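Local atomic coordinates of solute binding protein MsmE (PDB entry 4R6H), a protein that binds melibiose, raffinose and stachyose as the solute-binding component of the ABC transporter MelEDC-MsmX, which imports these sugars. Residues F201-H212 with T292-I302; K33-M41 with L88-G96. All blocks are in the same frame, centred on the assembly; numbering follows the deposited sequence.

Contact 1. Residues F201-H212 with T292-I302; sequences FATPLLITDPAH and TPAIHPGDDPI
H296, at the start of a type II beta turn (H296 to D299), reaches from the loop 292-302 to L205 in the last turn of helix 192-206, so the contact is a helix end gripped by the loop joining two strands of the mixed sheet. Polar bonds do much of the gripping. H296 NE2 donates to L205 O at 2.7 Å, with the carbonyl oxygen almost in the imidazole plane. T208 OG1 donates a hydrogen bond to D299 OD2, also at 2.7 Å, on the syn side of the carboxylate; with CG anti to the backbone N (chi1 -163°), D299 extends from the turn far enough to meet it. One water ties the same OD2 to P204 O and H296 N.

The apolar part lies farther up the helix. P204 suits the kink, since its nitrogen has no hydrogen to offer the turn before. I295 CD1, at the end of an extended branch, rests 4.0 Å from P204 CG and close to L205 CB. F201 lays CE1 obliquely against T292 CG2 (3.7 Å) and P293 CD; T292 turns its hydroxyl instead to Q200. P293 O, buried with no polar partner, has P204 CG for a neighbour at 3.5 Å.

Aromatic contacts finish the outer end. The H212 and H296 rings form an offset stack, centroids 4.8 Å apart and planes at 17°. H212 is steadied by ND1, which donates to D209 OD2 in a nearly straight bond, and its CB sits over the centre of the H296 ring, 3.6 Å from the centroid.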
loop_
_atom_site.group_PDB
_atom_site.type_symbol
_atom_site.label_atom_id
_atom_site.label_comp_id
_atom_site.label_asym_id
_atom_site.label_seq_id
_atom_site.Cartn_x
_atom_site.Cartn_y
_atom_site.Cartn_z
ATOM N N PHE A 201 -4.884 -1.437 10.209
ATOM C CA PHE A 201 -6.038 -1.514 11.123
ATOM C C PHE A 201 -6.426 -0.155 11.707
ATOM O O PHE A 201 -7.532 0.013 12.213
ATOM C CB PHE A 201 -5.864 -2.592 12.184
ATOM C CG PHE A 201 -6.123 -3.987 11.688
ATOM C CD1 PHE A 201 -7.423 -4.422 11.384
ATOM C CD2 PHE A 201 -5.085 -4.877 11.538
ATOM C CE1 PHE A 201 -7.635 -5.720 10.954
ATOM C CE2 PHE A 201 -5.295 -6.188 11.141
ATOM C CZ PHE A 201 -6.598 -6.603 10.823
ATOM N N ALA A 202 -5.539 0.828 11.636
ATOM C CA ALA A 202 -5.901 2.187 12.060
ATOM C C ALA A 202 -7.059 2.751 11.249
ATOM O O ALA A 202 -7.863 3.529 11.745
ATOM C CB ALA A 202 -4.707 3.120 11.915
ATOM N N THR A 203 -7.185 2.346 9.981
ATOM C CA THR A 203 -8.297 2.793 9.134
ATOM C C THR A 203 -9.694 2.345 9.624
ATOM O O THR A 203 -10.535 3.232 9.900
ATOM C CB THR A 203 -8.000 2.464 7.645
ATOM O OG1 THR A 203 -6.930 3.316 7.164
ATOM C CG2 THR A 203 -9.190 2.663 6.742
ATOM N N PRO A 204 -9.933 1.032 9.817
ATOM C CA PRO A 204 -11.253 0.669 10.392
ATOM C C PRO A 204 -11.407 1.215 11.801
ATOM O O PRO A 204 -12.544 1.521 12.217
ATOM C CB PRO A 204 -11.233 -0.853 10.397
ATOM C CG PRO A 204 -9.820 -1.285 10.162
ATOM C CD PRO A 204 -9.182 -0.164 9.378
ATOM N N LEU A 205 -10.326 1.395 12.549
ATOM C CA LEU A 205 -10.480 1.873 13.939
ATOM C C LEU A 205 -10.898 3.328 13.977
ATOM O O LEU A 205 -11.806 3.677 14.739
ATOM C CB LEU A 205 -9.203 1.698 14.725
ATOM C CG LEU A 205 -9.202 2.181 16.194
ATOM C CD1 LEU A 205 -10.109 1.310 17.001
ATOM C CD2 LEU A 205 -7.797 2.143 16.714
ATOM N N LEU A 206 -10.296 4.156 13.136
ATOM C CA LEU A 206 -10.328 5.598 13.319
ATOM C C LEU A 206 -10.925 6.404 12.168
ATOM O O LEU A 206 -11.153 7.591 12.334
ATOM C CB LEU A 206 -8.917 6.154 13.639
ATOM C CG LEU A 206 -8.169 5.530 14.805
ATOM C CD1 LEU A 206 -6.725 5.957 14.858
ATOM C CD2 LEU A 206 -8.869 5.896 16.108
ATOM N N ILE A 207 -11.127 5.767 11.014
ATOM C CA ILE A 207 -11.478 6.465 9.790
ATOM C C ILE A 207 -12.805 6.081 9.168
ATOM O O ILE A 207 -13.611 6.970 8.876
ATOM C CB ILE A 207 -10.362 6.302 8.721
ATOM C CG1 ILE A 207 -8.994 6.737 9.268
ATOM C CG2 ILE A 207 -10.712 7.068 7.464
ATOM C CD1 ILE A 207 -8.915 8.159 9.807
ATOM N N THR A 208 -13.081 4.793 8.959
ATOM C CA THR A 208 -14.169 4.394 8.056
ATOM C C THR A 208 -15.574 4.609 8.622
ATOM O O THR A 208 -16.516 4.824 7.838
ATOM C CB THR A 208 -14.047 2.958 7.565
ATOM O OG1 THR A 208 -13.843 2.081 8.663
ATOM C CG2 THR A 208 -12.853 2.826 6.617
ATOM N N ASP A 209 -15.729 4.528 9.936
ATOM C CA ASP A 209 -17.107 4.577 10.534
ATOM C C ASP A 209 -17.441 6.022 10.864
ATOM O O ASP A 209 -16.795 6.626 11.676
ATOM C CB ASP A 209 -17.168 3.668 11.752
ATOM C CG ASP A 209 -18.550 3.546 12.332
ATOM O OD1 ASP A 209 -19.514 4.047 11.742
ATOM O OD2 ASP A 209 -18.640 2.938 13.399
ATOM N N PRO A 210 -18.474 6.590 10.191
ATOM C CA PRO A 210 -18.793 8.013 10.446
ATOM C C PRO A 210 -19.104 8.319 11.922
ATOM O O PRO A 210 -18.725 9.374 12.422
ATOM C CB PRO A 210 -20.023 8.285 9.565
ATOM C CG PRO A 210 -20.330 7.042 8.831
ATOM C CD PRO A 210 -19.359 5.954 9.203
ATOM N N ALA A 211 -19.715 7.369 12.632
ATOM C CA ALA A 211 -20.008 7.569 14.045
ATOM C C ALA A 211 -18.807 7.341 14.974
ATOM O O ALA A 211 -18.888 7.650 16.154
ATOM C CB ALA A 211 -21.160 6.666 14.465
ATOM N N HIS A 212 -17.701 6.790 14.437
ATOM C CA HIS A 212 -16.541 6.445 15.236
ATOM C C HIS A 212 -15.280 6.739 14.481
ATOM O O HIS A 212 -14.475 5.843 14.189
ATOM C CB HIS A 212 -16.599 4.961 15.691
ATOM C CG HIS A 212 -17.864 4.627 16.420
ATOM N ND1 HIS A 212 -18.897 3.918 15.851
ATOM C CD2 HIS A 212 -18.302 5.003 17.646
ATOM C CE1 HIS A 212 -19.900 3.832 16.706
ATOM N NE2 HIS A 212 -19.558 4.471 17.808
ATOM N N THR A 292 -9.393 -5.872 4.653
ATOM C CA THR A 292 -9.085 -5.644 6.067
ATOM C C THR A 292 -10.373 -5.709 6.865
ATOM O O THR A 292 -11.321 -4.997 6.543
ATOM C CB THR A 292 -8.423 -4.263 6.275
ATOM O OG1 THR A 292 -7.201 -4.203 5.524
ATOM C CG2 THR A 292 -8.071 -4.034 7.726
ATOM N N PRO A 293 -10.428 -6.577 7.900
ATOM C CA PRO A 293 -11.641 -6.616 8.718
ATOM C C PRO A 293 -11.990 -5.288 9.375
ATOM O O PRO A 293 -11.105 -4.530 9.790
ATOM C CB PRO A 293 -11.298 -7.656 9.770
ATOM C CG PRO A 293 -10.325 -8.588 9.106
ATOM C CD PRO A 293 -9.487 -7.644 8.247
ATOM N N ALA A 294 -13.293 -5.068 9.514
ATOM C CA ALA A 294 -13.825 -3.931 10.241
ATOM C C ALA A 294 -13.673 -4.130 11.750
ATOM O O ALA A 294 -13.465 -5.244 12.230
ATOM C CB ALA A 294 -15.301 -3.769 9.900
ATOM N N ILE A 295 -13.776 -3.006 12.463
ATOM C CA ILE A 295 -13.629 -2.997 13.917
ATOM C C ILE A 295 -14.902 -2.570 14.630
ATOM O O ILE A 295 -15.233 -3.154 15.669
ATOM C CB ILE A 295 -12.408 -2.126 14.307
ATOM C CG1 ILE A 295 -11.128 -2.906 13.987
ATOM C CG2 ILE A 295 -12.385 -1.772 15.819
ATOM C CD1 ILE A 295 -9.847 -2.081 14.032
ATOM N N HIS A 296 -15.584 -1.557 14.135
ATOM C CA HIS A 296 -16.805 -1.083 14.785
ATOM C C HIS A 296 -18.047 -1.809 14.267
ATOM O O HIS A 296 -18.137 -2.184 13.114
ATOM C CB HIS A 296 -16.958 0.406 14.566
ATOM C CG HIS A 296 -15.842 1.201 15.138
ATOM N ND1 HIS A 296 -15.713 1.440 16.487
ATOM C CD2 HIS A 296 -14.761 1.766 14.550
ATOM C CE1 HIS A 296 -14.608 2.120 16.706
ATOM N NE2 HIS A 296 -14.001 2.316 15.548
ATOM N N PRO A 297 -19.040 -1.992 15.137
ATOM C CA PRO A 297 -20.245 -2.712 14.723
ATOM C C PRO A 297 -20.945 -2.049 13.565
ATOM O O PRO A 297 -21.089 -0.835 13.512
ATOM C CB PRO A 297 -21.153 -2.688 15.974
ATOM C CG PRO A 297 -20.428 -1.941 17.034
ATOM C CD PRO A 297 -19.069 -1.541 16.550
ATOM N N GLY A 298 -21.346 -2.887 12.616
ATOM C CA GLY A 298 -22.061 -2.417 11.446
ATOM C C GLY A 298 -21.173 -1.899 10.329
ATOM O O GLY A 298 -21.673 -1.672 9.239
ATOM N N ASP A 299 -19.875 -1.676 10.591
ATOM C CA ASP A 299 -18.984 -1.154 9.564
ATOM C C ASP A 299 -18.523 -2.288 8.636
ATOM O O ASP A 299 -18.502 -3.431 9.025
ATOM C CB ASP A 299 -17.797 -0.473 10.236
ATOM C CG ASP A 299 -17.017 0.444 9.311
ATOM O OD1 ASP A 299 -17.520 0.887 8.255
ATOM O OD2 ASP A 299 -15.885 0.729 9.704
ATOM N N ASP A 300 -18.191 -1.925 7.397
ATOM C CA ASP A 300 -17.794 -2.884 6.379
ATOM C C ASP A 300 -16.267 -3.054 6.376
ATOM O O ASP A 300 -15.525 -2.100 6.680
ATOM C CB ASP A 300 -18.221 -2.370 4.996
ATOM C CG ASP A 300 -19.744 -2.330 4.801
ATOM O OD1 ASP A 300 -20.448 -3.126 5.430
ATOM O OD2 ASP A 300 -20.214 -1.534 3.961
ATOM N N PRO A 301 -15.817 -4.242 5.962
ATOM C CA PRO A 301 -14.392 -4.435 5.659
ATOM C C PRO A 301 -13.952 -3.471 4.557
ATOM O O PRO A 301 -14.784 -2.928 3.802
ATOM C CB PRO A 301 -14.301 -5.890 5.199
ATOM C CG PRO A 301 -15.558 -6.542 5.729
ATOM C CD PRO A 301 -16.595 -5.482 5.820
ATOM N N ILE A 302 -12.653 -3.271 4.459
ATOM C CA ILE A 302 -12.112 -2.206 3.628
ATOM C C ILE A 302 -10.809 -2.681 2.981
ATOM O O ILE A 302 -9.991 -3.356 3.617
ATOM C CB ILE A 302 -11.911 -0.914 4.517
ATOM C CG1 ILE A 302 -11.625 0.328 3.711
ATOM C CG2 ILE A 302 -10.839 -1.116 5.579
ATOM C CD1 ILE A 302 -12.786 0.817 2.921
HETATM O O HOH W 1 -14.571 -0.310 11.745
HETATM O O HOH W 2 -13.315 -0.951 7.998
HETATM O O HOH W 3 -18.485 3.266 6.589
HETATM O O HOH W 4 -21.406 1.340 11.830
#

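Contact 2. Residues K33-M41 with L88-G96; sequences KTLTIYSTM and LPDLFDTHG
Over one face of the Y38 ring sits P89, whose CG lies 3.7 Å from the ring centroid in a CH-pi contact, displaced toward the rim. The compact, rigid pyrrolidine offers CH groups to the pi face, crossing the tyrosine at about a right angle; the phenol OH runs on to R82 in helix 75-84. The H95 ring is covered on one face by T40 CG2, 4.0 Å from its centroid, while D93 O lies in plane at its edge and W97 meets it edge-to-face.

Between these aromatic contacts the backbones run parallel. L91 N donates to T36 O and Y38 N to L91 O (2.9 Å), so L91 bonds through both N and O to the residues flanking I37, a single parallel bridge. Strand 33-38 also pairs with 64-69, and together with helices 44-60 and 75-84 this gives two beta-alpha-beta crossovers with 33-38 in the middle; antiparallel 310-313 and then 136-137 continue beyond 91-92, the order of a type II solute-binding protein. On the side facing helix 320-331, I37 and L91 lie side by side, CD1 to CD1 3.8 Å, against F326.

Two aspartates pin the ends. D90 OD2 takes T36 N at 2.8 Å in a nearly straight bond on its anti side, and its OD1 goes to S317. D93, its CG anti to the backbone N (chi1 -170°), carries its carboxylate across to T40, which grips OD2 twice: by N (3.0 Å) on the anti side and by OG1 (2.7 Å) from above the carboxylate plane. OD1 of D93 accepts H95 N in an Asx turn and also T310 N. With D93 cut back to an alanine, T40 N and OG1 would probably lose their common acceptor and H95 N its Asx-turn partner.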
loop_
_atom_site.group_PDB
_atom_site.type_symbol
_atom_site.label_atom_id
_atom_site.label_comp_id
_atom_site.label_asym_id
_atom_site.label_seq_id
_atom_site.Cartn_x
_atom_site.Cartn_y
_atom_site.Cartn_z
ATOM N N LYS A 33 15.537 15.344 -27.423
ATOM C CA LYS A 33 15.360 15.999 -26.124
ATOM C C LYS A 33 15.117 14.917 -25.067
ATOM O O LYS A 33 14.579 13.857 -25.377
ATOM C CB LYS A 33 14.194 16.968 -26.194
ATOM C CG LYS A 33 12.850 16.286 -26.353
ATOM C CD LYS A 33 11.965 17.043 -27.308
ATOM C CE LYS A 33 11.437 18.305 -26.662
ATOM N NZ LYS A 33 10.054 18.560 -27.126
ATOM N N THR A 34 15.501 15.211 -23.836
ATOM C CA THR A 34 15.418 14.235 -22.761
ATOM C C THR A 34 14.119 14.451 -22.001
ATOM O O THR A 34 13.834 15.564 -21.597
ATOM C CB THR A 34 16.582 14.402 -21.789
ATOM O OG1 THR A 34 17.800 14.001 -22.449
ATOM C CG2 THR A 34 16.383 13.533 -20.565
ATOM N N LEU A 35 13.369 13.376 -21.772
ATOM C CA LEU A 35 12.134 13.426 -20.952
ATOM C C LEU A 35 12.493 12.642 -19.690
ATOM O O LEU A 35 12.815 11.450 -19.762
ATOM C CB LEU A 35 10.992 12.752 -21.705
ATOM C CG LEU A 35 9.667 12.635 -20.900
ATOM C CD1 LEU A 35 9.023 13.986 -20.730
ATOM C CD2 LEU A 35 8.705 11.694 -21.595
ATOM N N THR A 36 12.537 13.343 -18.548
ATOM C CA THR A 36 12.993 12.727 -17.323
ATOM C C THR A 36 11.813 12.226 -16.505
ATOM O O THR A 36 10.835 12.953 -16.294
ATOM C CB THR A 36 13.822 13.691 -16.471
ATOM O OG1 THR A 36 13.085 14.896 -16.252
ATOM C CG2 THR A 36 15.156 14.029 -17.171
ATOM N N ILE A 37 11.927 10.976 -16.079
ATOM C CA ILE A 37 10.845 10.306 -15.335
ATOM C C ILE A 37 11.425 9.674 -14.072
ATOM O O ILE A 37 12.421 8.921 -14.135
ATOM C CB ILE A 37 10.218 9.174 -16.153
ATOM C CG1 ILE A 37 9.815 9.680 -17.529
ATOM C CG2 ILE A 37 9.038 8.529 -15.389
ATOM C CD1 ILE A 37 9.030 8.703 -18.375
ATOM N N TYR A 38 10.838 9.996 -12.916
ATOM C CA TYR A 38 11.222 9.371 -11.646
ATOM C C TYR A 38 10.131 8.378 -11.232
ATOM O O TYR A 38 8.931 8.684 -11.367
ATOM C CB TYR A 38 11.338 10.410 -10.524
ATOM C CG TYR A 38 12.689 11.052 -10.274
ATOM C CD1 TYR A 38 13.574 11.316 -11.302
ATOM C CD2 TYR A 38 13.025 11.435 -8.969
ATOM C CE1 TYR A 38 14.814 11.921 -11.036
ATOM C CE2 TYR A 38 14.246 12.022 -8.683
ATOM C CZ TYR A 38 15.128 12.273 -9.712
ATOM O OH TYR A 38 16.330 12.873 -9.388
ATOM N N SER A 39 10.560 7.249 -10.663
ATOM C CA SER A 39 9.698 6.156 -10.276
ATOM C C SER A 39 10.138 5.529 -8.954
ATOM O O SER A 39 11.361 5.338 -8.767
ATOM C CB SER A 39 9.661 5.091 -11.382
ATOM O OG SER A 39 8.913 3.935 -10.961
ATOM N N THR A 40 9.162 5.165 -8.117
ATOM C CA THR A 40 9.434 4.357 -6.894
ATOM C C THR A 40 9.375 2.841 -7.101
ATOM O O THR A 40 9.448 2.099 -6.128
ATOM C CB THR A 40 8.493 4.732 -5.740
ATOM O OG1 THR A 40 7.136 4.301 -5.982
ATOM C CG2 THR A 40 8.577 6.207 -5.413
ATOM N N MET A 41 9.232 2.397 -8.343
ATOM C CA MET A 41 9.170 0.961 -8.622
ATOM C C MET A 41 10.441 0.289 -8.123
ATOM O O MET A 41 11.514 0.859 -8.195
ATOM C CB MET A 41 8.969 0.678 -10.097
ATOM C CG MET A 41 7.601 1.049 -10.578
ATOM S SD MET A 41 7.377 0.712 -12.323
ATOM C CE MET A 41 5.810 1.507 -12.663
ATOM N N LEU A 88 11.939 19.997 -10.854
ATOM C CA LEU A 88 11.370 18.676 -10.812
ATOM C C LEU A 88 11.655 17.901 -12.078
ATOM O O LEU A 88 11.881 18.465 -13.118
ATOM C CB LEU A 88 9.872 18.729 -10.558
ATOM C CG LEU A 88 9.440 19.017 -9.112
ATOM C CD1 LEU A 88 9.646 20.494 -8.750
ATOM C CD2 LEU A 88 8.009 18.599 -8.891
ATOM N N PRO A 89 11.619 16.573 -11.976
ATOM C CA PRO A 89 11.586 15.807 -13.190
ATOM C C PRO A 89 10.325 16.144 -13.971
ATOM O O PRO A 89 9.338 16.625 -13.409
ATOM C CB PRO A 89 11.498 14.359 -12.677
ATOM C CG PRO A 89 11.770 14.420 -11.212
ATOM C CD PRO A 89 11.277 15.744 -10.809
ATOM N N ASP A 90 10.332 15.830 -15.260
ATOM C CA ASP A 90 9.146 16.099 -16.096
ATOM C C ASP A 90 7.939 15.275 -15.619
ATOM O O ASP A 90 6.824 15.752 -15.554
ATOM C CB ASP A 90 9.435 15.825 -17.560
ATOM C CG ASP A 90 10.630 16.641 -18.085
ATOM O OD1 ASP A 90 10.649 17.874 -17.843
ATOM O OD2 ASP A 90 11.548 16.013 -18.664
ATOM N N LEU A 91 8.240 14.043 -15.264
ATOM C CA LEU A 91 7.230 13.120 -14.730
ATOM C C LEU A 91 7.795 12.494 -13.464
ATOM O O LEU A 91 8.980 12.119 -13.426
ATOM C CB LEU A 91 6.936 12.025 -15.737
ATOM C CG LEU A 91 6.132 12.415 -16.975
ATOM C CD1 LEU A 91 6.300 11.401 -18.107
ATOM C CD2 LEU A 91 4.667 12.595 -16.637
ATOM N N PHE A 92 6.944 12.324 -12.473
ATOM C CA PHE A 92 7.386 11.751 -11.206
ATOM C C PHE A 92 6.252 10.959 -10.553
ATOM O O PHE A 92 5.093 11.144 -10.816
ATOM C CB PHE A 92 7.957 12.829 -10.279
ATOM C CG PHE A 92 7.038 13.973 -10.040
ATOM C CD1 PHE A 92 7.028 15.072 -10.903
ATOM C CD2 PHE A 92 6.149 13.953 -8.992
ATOM C CE1 PHE A 92 6.131 16.104 -10.689
ATOM C CE2 PHE A 92 5.276 15.008 -8.770
ATOM C CZ PHE A 92 5.267 16.070 -9.626
ATOM N N ASP A 93 6.652 10.079 -9.655
ATOM C CA ASP A 93 5.735 9.193 -8.926
ATOM C C ASP A 93 5.344 9.849 -7.607
ATOM O O ASP A 93 6.217 10.247 -6.788
ATOM C CB ASP A 93 6.490 7.900 -8.714
ATOM C CG ASP A 93 5.639 6.726 -8.181
ATOM O OD1 ASP A 93 4.484 6.927 -7.775
ATOM O OD2 ASP A 93 6.227 5.588 -8.169
ATOM N N THR A 94 4.050 10.008 -7.380
ATOM C CA THR A 94 3.604 10.578 -6.120
ATOM C C THR A 94 3.438 9.549 -4.983
ATOM O O THR A 94 3.325 9.950 -3.831
ATOM C CB THR A 94 2.305 11.376 -6.308
ATOM O OG1 THR A 94 1.293 10.526 -6.845
ATOM C CG2 THR A 94 2.529 12.517 -7.293
ATOM N N HIS A 95 3.389 8.263 -5.324
ATOM C CA HIS A 95 3.372 7.118 -4.408
ATOM C C HIS A 95 2.606 7.291 -3.104
ATOM O O HIS A 95 3.140 7.006 -2.026
ATOM C CB HIS A 95 4.812 6.643 -4.151
ATOM C CG HIS A 95 5.678 7.609 -3.390
ATOM N ND1 HIS A 95 6.108 7.354 -2.101
ATOM C CD2 HIS A 95 6.293 8.751 -3.766
ATOM C CE1 HIS A 95 6.887 8.339 -1.701
ATOM N NE2 HIS A 95 7.030 9.191 -2.698
ATOM N N GLY A 96 1.372 7.746 -3.214
ATOM C CA GLY A 96 0.464 7.894 -2.056
ATOM C C GLY A 96 0.454 9.230 -1.375
ATOM O O GLY A 96 -0.257 9.407 -0.389
HETATM O O HOH W 5 14.102 16.798 -18.787
HETATM O O HOH W 6 6.371 4.704 -10.837
#

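In the fold
The two contacts lie on opposite sides of the chain's centre, their own centres about 34 Å apart and their nearest atoms about 12 Å apart, without touching. Along the chain they are in series: contact 2 is complete before 201-212 begins. Contact 2 joins strand 33-38 to strand 91-92 by a single parallel bridge across 46 intervening residues, against 79 in contact 1, which packs the end of a helix against a loop between strands of the mixed sheet. This separation is consistent with the two-lobed fold of the solute-binding family, one contact in each lobe. The structure is an open conformation, and neither contact is tied to a sugar.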